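Local coordinates for protein chitinase (Thermococcus chitonophagus, PDB 5XSW) that probably hydrolyses chitin as an endochitinase, through a mainly helical domain that holds a bound N-acetylglucosamine glycan, at residues Thr329-Phe334 with Leu346-Asp351; Glu360-Trp363 with Asn367-Gly370. All blocks are in the same frame, centred on the assembly; numbering follows the deposited sequence.

Following the chain from the N terminus, past the strand-rich first part and the earlier helices, helix 327-338 is reached, then helix 340-346 and the loop after it; interaction 1 (329-334 with 346-351) closes this helical excursion. Only after helix 353-357 does interaction 2 (360-363 with 367-370) open, closing a much shorter excursion around helix 362-365. The two contacts follow in series, neither enclosing nor crossing the other, yet their centres lie about 9 Å apart. Met368 joins them: its SD meets Leu346 CD1 at 3.6 Å, and its side chain also touches Phe334. Helix 327-338 is thereby tied to both neighbouring loops, and the second loop leads into helix 374-386 beside the bound glycan.

Interaction 1 (Thr329-Phe334 with Leu346-Asp351); sequences TEIIDF and LKIFSD
Ile331 and Ile348 have the nearest CA atoms across the two segments, 9.3 Å apart, a gap bridged by side chains without any hydrogen bond. The arrangement packs a helix against a type I beta turn: Ile331 and Phe334, three residues apart in helix 327-338, project from one helical face, while Lys347 to Ser350 turn the chain after helix 340-346. Lys347 leaves helical geometry with a positive phi of 56°, and the turn presents Ile348 and Phe349 to the helix.

The two isoleucines meet tip to tip, Ile331 CD1 lying 3.9 Å from Ile348 CD1. Their long branches can reach this far because each CG1 stands anti to its carbonyl carbon and the chain continues extended to CD1. Long, purely apolar side chains suit this buried contact, since they fill it without bringing in a polar group that would need a partner. Beside them Phe334, its ring swung out anti to the backbone N (chi1 177°), is crossed obliquely by Leu346, whose CD1 comes within 3.8 Å of Phe334 CE2.

Helix 288-311 meets Phe349 through Leu307 and Val311, and the ring also meets that of Phe318. The backbone of Pro486, at the C terminus, is hydrogen-bonded to that of Phe349, fastening the turn to the chain end. On another side of helix 327-338, Asp333 hydrogen-bonds His374 of the glycan pocket. Within the turn, Ile348 CG2 sits 3.6 Å above one face of the Phe349 ring, offset toward the rim, while CZ of that ring lies 4.3 Å from Ile331 CD1.

Interaction 2 (Glu360-Trp363 with Asn367-Gly370); sequences EVLW and NMEG
Trp363 O receives the backbone N-H of Met368 at 3.0 Å (N to O), a nearly straight bond of 165° lying in the carbonyl plane, on a lone pair. Asn367 N is equally near that oxygen, but its angle is poor and it makes no bond. Next to the bond the side chains of Trp363 and Met368 touch, CB to CB at 4.2 Å. The Met368 side chain slants past that of Leu362, with SD 4.2 Å from Leu362 CG; a long, flexible thioether suits a place where one side chain must meet Leu362 and also reach Phe334 of helix 327-338.

Trp363 and Glu369 run side by side and point the same way. The tryptophan takes the crowded position between backbone N and carbonyl carbon (chi1 69°), which lays its six-membered ring along the glutamate chain. Glu369 CD approaches Trp363 CZ3 to 3.7 Å, the carboxylate plane tilted 53° from the indole, and Glu369 CB and CG also lie against CZ3.

Farther out, two carboxylates receive the N-H groups that begin helix 362-365: Asp324 bonds Leu362 N, and Glu330 makes a weak bond to Trp363 N. Pro376 of helix 374-386 touches both Trp363 and Glu369, and the chain goes on directly to Phe371 and Gly372, two residues of the glycan pocket.

Asn367, a residue type that tolerates the positive phi needed here, ends the short helix. Together with the bond from Met368 N to the carbonyl five residues earlier and the apolar contact flanking it, this is consistent with a Schellman motif at a helix C terminus.

Interaction 1 (Thr329-Phe334 with Leu346-Asp351)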
loop_
_atom_site.group_PDB
_atom_site.type_symbol
_atom_site.label_atom_id
_atom_site.label_comp_id
_atom_site.label_asym_id
_atom_site.label_seq_id
_atom_site.Cartn_x
_atom_site.Cartn_y
_atom_site.Cartn_z
ATOM N N THR A 329 15.030 -4.439 -17.187
ATOM C CA THR A 329 15.621 -4.171 -15.854
ATOM C C THR A 329 15.487 -2.678 -15.509
ATOM O O THR A 329 15.210 -2.316 -14.366
ATOM C CB THR A 329 17.110 -4.637 -15.794
ATOM O OG1 THR A 329 17.135 -6.074 -15.992
ATOM C CG2 THR A 329 17.707 -4.308 -14.408
ATOM N N GLU A 330 15.716 -1.803 -16.477
ATOM C CA GLU A 330 15.532 -0.379 -16.253
ATOM C C GLU A 330 14.064 -0.015 -15.867
ATOM O O GLU A 330 13.845 0.771 -14.936
ATOM C CB GLU A 330 15.913 0.417 -17.544
ATOM C CG GLU A 330 17.435 0.367 -17.782
ATOM C CD GLU A 330 17.773 0.805 -19.199
ATOM O OE1 GLU A 330 17.128 1.746 -19.683
ATOM O OE2 GLU A 330 18.654 0.211 -19.812
ATOM N N ILE A 331 13.100 -0.577 -16.584
ATOM C CA ILE A 331 11.667 -0.343 -16.346
ATOM C C ILE A 331 11.295 -0.845 -14.946
ATOM O O ILE A 331 10.650 -0.149 -14.139
ATOM C CB ILE A 331 10.822 -1.050 -17.375
ATOM C CG1 ILE A 331 11.020 -0.377 -18.748
ATOM C CG2 ILE A 331 9.319 -1.000 -16.997
ATOM C CD1 ILE A 331 10.373 -1.116 -19.913
ATOM N N ILE A 332 11.707 -2.060 -14.655
ATOM C CA ILE A 332 11.375 -2.646 -13.359
ATOM C C ILE A 332 12.059 -1.851 -12.204
ATOM O O ILE A 332 11.411 -1.586 -11.193
ATOM C CB ILE A 332 11.791 -4.151 -13.276
ATOM C CG1 ILE A 332 10.952 -5.051 -14.201
ATOM C CG2 ILE A 332 11.656 -4.714 -11.834
ATOM C CD1 ILE A 332 9.432 -4.876 -14.096
ATOM N N ASP A 333 13.336 -1.499 -12.341
ATOM C CA ASP A 333 13.983 -0.700 -11.304
ATOM C C ASP A 333 13.336 0.701 -11.179
ATOM O O ASP A 333 13.152 1.221 -10.091
ATOM C CB ASP A 333 15.454 -0.496 -11.589
ATOM C CG ASP A 333 16.133 0.226 -10.473
ATOM O OD1 ASP A 333 16.267 -0.399 -9.406
ATOM O OD2 ASP A 333 16.459 1.442 -10.585
ATOM N N PHE A 334 13.044 1.334 -12.302
ATOM C CA PHE A 334 12.356 2.632 -12.230
ATOM C C PHE A 334 11.017 2.541 -11.464
ATOM O O PHE A 334 10.709 3.384 -10.632
ATOM C CB PHE A 334 12.150 3.194 -13.667
ATOM C CG PHE A 334 11.387 4.507 -13.709
ATOM C CD1 PHE A 334 12.004 5.697 -13.307
ATOM C CD2 PHE A 334 10.081 4.520 -14.110
ATOM C CE1 PHE A 334 11.298 6.909 -13.356
ATOM C CE2 PHE A 334 9.370 5.709 -14.203
ATOM C CZ PHE A 334 9.972 6.913 -13.813
ATOM N N LEU A 346 4.722 6.598 -18.679
ATOM C CA LEU A 346 5.698 6.616 -19.790
ATOM C C LEU A 346 5.057 6.147 -21.106
ATOM O O LEU A 346 5.572 6.475 -22.191
ATOM C CB LEU A 346 6.926 5.718 -19.467
ATOM C CG LEU A 346 7.667 6.099 -18.185
ATOM C CD1 LEU A 346 8.773 5.032 -17.884
ATOM C CD2 LEU A 346 8.239 7.476 -18.340
ATOM N N LYS A 347 4.015 5.325 -20.993
ATOM C CA LYS A 347 3.317 4.758 -22.147
ATOM C C LYS A 347 4.268 3.989 -23.099
ATOM O O LYS A 347 4.103 4.027 -24.321
ATOM C CB LYS A 347 2.587 5.879 -22.936
ATOM C CG LYS A 347 1.442 6.528 -22.128
ATOM C CD LYS A 347 0.395 5.456 -21.757
ATOM C CE LYS A 347 -0.819 6.158 -21.099
ATOM N NZ LYS A 347 -1.929 5.266 -20.642
ATOM N N ILE A 348 5.241 3.291 -22.529
ATOM C CA ILE A 348 6.176 2.459 -23.304
ATOM C C ILE A 348 5.491 1.406 -24.163
ATOM O O ILE A 348 5.936 1.103 -25.276
ATOM C CB ILE A 348 7.169 1.784 -22.342
ATOM C CG1 ILE A 348 8.204 2.837 -21.930
ATOM C CG2 ILE A 348 7.798 0.505 -22.986
ATOM C CD1 ILE A 348 8.939 2.492 -20.611
ATOM N N PHE A 349 4.380 0.863 -23.686
ATOM C CA PHE A 349 3.740 -0.248 -24.359
ATOM C C PHE A 349 2.566 0.174 -25.222
ATOM O O PHE A 349 1.806 -0.654 -25.671
ATOM C CB PHE A 349 3.291 -1.300 -23.328
ATOM C CG PHE A 349 4.449 -1.894 -22.570
ATOM C CD1 PHE A 349 4.915 -1.277 -21.410
ATOM C CD2 PHE A 349 5.106 -3.041 -23.045
ATOM C CE1 PHE A 349 6.051 -1.806 -20.715
ATOM C CE2 PHE A 349 6.225 -3.572 -22.379
ATOM C CZ PHE A 349 6.690 -2.974 -21.207
ATOM N N SER A 350 2.396 1.471 -25.430
ATOM C CA SER A 350 1.272 1.934 -26.255
ATOM C C SER A 350 1.764 3.136 -27.031
ATOM O O SER A 350 2.524 2.975 -28.010
ATOM C CB SER A 350 0.028 2.249 -25.399
ATOM O OG SER A 350 0.371 3.049 -24.260
ATOM N N ASP A 351 1.438 4.335 -26.561
ATOM C CA ASP A 351 1.751 5.569 -27.304
ATOM C C ASP A 351 3.204 5.705 -27.703
ATOM O O ASP A 351 3.500 6.268 -28.771
ATOM C CB ASP A 351 1.381 6.833 -26.503
ATOM C CG ASP A 351 0.009 6.756 -25.874
ATOM O OD1 ASP A 351 -0.687 5.731 -26.031
ATOM O OD2 ASP A 351 -0.369 7.717 -25.176
#

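Interaction 2 (Glu360-Trp363 with Asn367-Gly370)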
loop_
_atom_site.group_PDB
_atom_site.type_symbol
_atom_site.label_atom_id
_atom_site.label_comp_id
_atom_site.label_asym_id
_atom_site.label_seq_id
_atom_site.Cartn_x
_atom_site.Cartn_y
_atom_site.Cartn_z
ATOM N N GLU A 360 18.596 3.320 -27.671
ATOM C CA GLU A 360 19.797 2.585 -27.338
ATOM C C GLU A 360 19.982 2.491 -25.829
ATOM O O GLU A 360 20.463 1.492 -25.335
ATOM C CB GLU A 360 21.025 3.245 -27.952
ATOM C CG GLU A 360 21.074 3.127 -29.486
ATOM C CD GLU A 360 22.448 3.460 -30.063
ATOM O OE1 GLU A 360 23.388 3.716 -29.268
ATOM O OE2 GLU A 360 22.585 3.466 -31.309
ATOM N N VAL A 361 19.632 3.565 -25.121
ATOM C CA VAL A 361 19.562 3.558 -23.645
ATOM C C VAL A 361 18.171 4.069 -23.286
ATOM O O VAL A 361 17.931 5.273 -23.284
ATOM C CB VAL A 361 20.618 4.424 -23.036
ATOM C CG1 VAL A 361 20.686 4.246 -21.505
ATOM C CG2 VAL A 361 21.990 4.090 -23.670
ATOM N N LEU A 362 17.269 3.146 -22.980
ATOM C CA LEU A 362 15.873 3.488 -22.672
ATOM C C LEU A 362 15.768 4.573 -21.575
ATOM O O LEU A 362 15.056 5.564 -21.755
ATOM C CB LEU A 362 15.117 2.216 -22.288
ATOM C CG LEU A 362 13.619 2.403 -22.068
ATOM C CD1 LEU A 362 12.844 2.598 -23.424
ATOM C CD2 LEU A 362 13.055 1.233 -21.284
ATOM N N TRP A 363 16.532 4.456 -20.489
ATOM C CA TRP A 363 16.259 5.334 -19.359
ATOM C C TRP A 363 16.633 6.775 -19.688
ATOM O O TRP A 363 16.051 7.691 -19.153
ATOM C CB TRP A 363 16.972 4.876 -18.078
ATOM C CG TRP A 363 18.451 4.996 -18.042
ATOM C CD1 TRP A 363 19.382 4.014 -18.364
ATOM C CD2 TRP A 363 19.195 6.125 -17.601
ATOM N NE1 TRP A 363 20.656 4.520 -18.198
ATOM C CE2 TRP A 363 20.564 5.792 -17.692
ATOM C CE3 TRP A 363 18.837 7.397 -17.148
ATOM C CZ2 TRP A 363 21.564 6.684 -17.357
ATOM C CZ3 TRP A 363 19.845 8.275 -16.786
ATOM C CH2 TRP A 363 21.186 7.913 -16.897
ATOM N N ASN A 367 13.770 9.658 -19.629
ATOM C CA ASN A 367 13.970 10.323 -18.352
ATOM C C ASN A 367 13.498 9.481 -17.168
ATOM O O ASN A 367 12.751 9.945 -16.330
ATOM C CB ASN A 367 13.316 11.698 -18.367
ATOM C CG ASN A 367 13.884 12.584 -19.451
ATOM O OD1 ASN A 367 15.045 12.976 -19.400
ATOM N ND2 ASN A 367 13.077 12.881 -20.455
ATOM N N MET A 368 13.927 8.227 -17.149
ATOM C CA MET A 368 13.570 7.266 -16.111
ATOM C C MET A 368 14.736 7.019 -15.167
ATOM O O MET A 368 15.035 5.896 -14.809
ATOM C CB MET A 368 13.103 5.939 -16.693
ATOM C CG MET A 368 12.257 6.030 -17.924
ATOM S SD MET A 368 12.243 4.416 -18.693
ATOM C CE MET A 368 11.954 3.359 -17.299
ATOM N N GLU A 369 15.427 8.079 -14.808
ATOM C CA GLU A 369 16.519 7.958 -13.873
ATOM C C GLU A 369 16.065 7.467 -12.502
ATOM O O GLU A 369 16.791 6.763 -11.818
ATOM C CB GLU A 369 17.279 9.268 -13.745
ATOM C CG GLU A 369 18.614 9.079 -13.068
ATOM C CD GLU A 369 19.650 10.080 -13.508
ATOM O OE1 GLU A 369 19.281 11.049 -14.185
ATOM O OE2 GLU A 369 20.826 9.889 -13.162
ATOM N N GLY A 370 14.878 7.882 -12.090
ATOM C CA GLY A 370 14.495 7.828 -10.686
ATOM C C GLY A 370 15.227 8.846 -9.800
ATOM O O GLY A 370 16.052 9.597 -10.277
#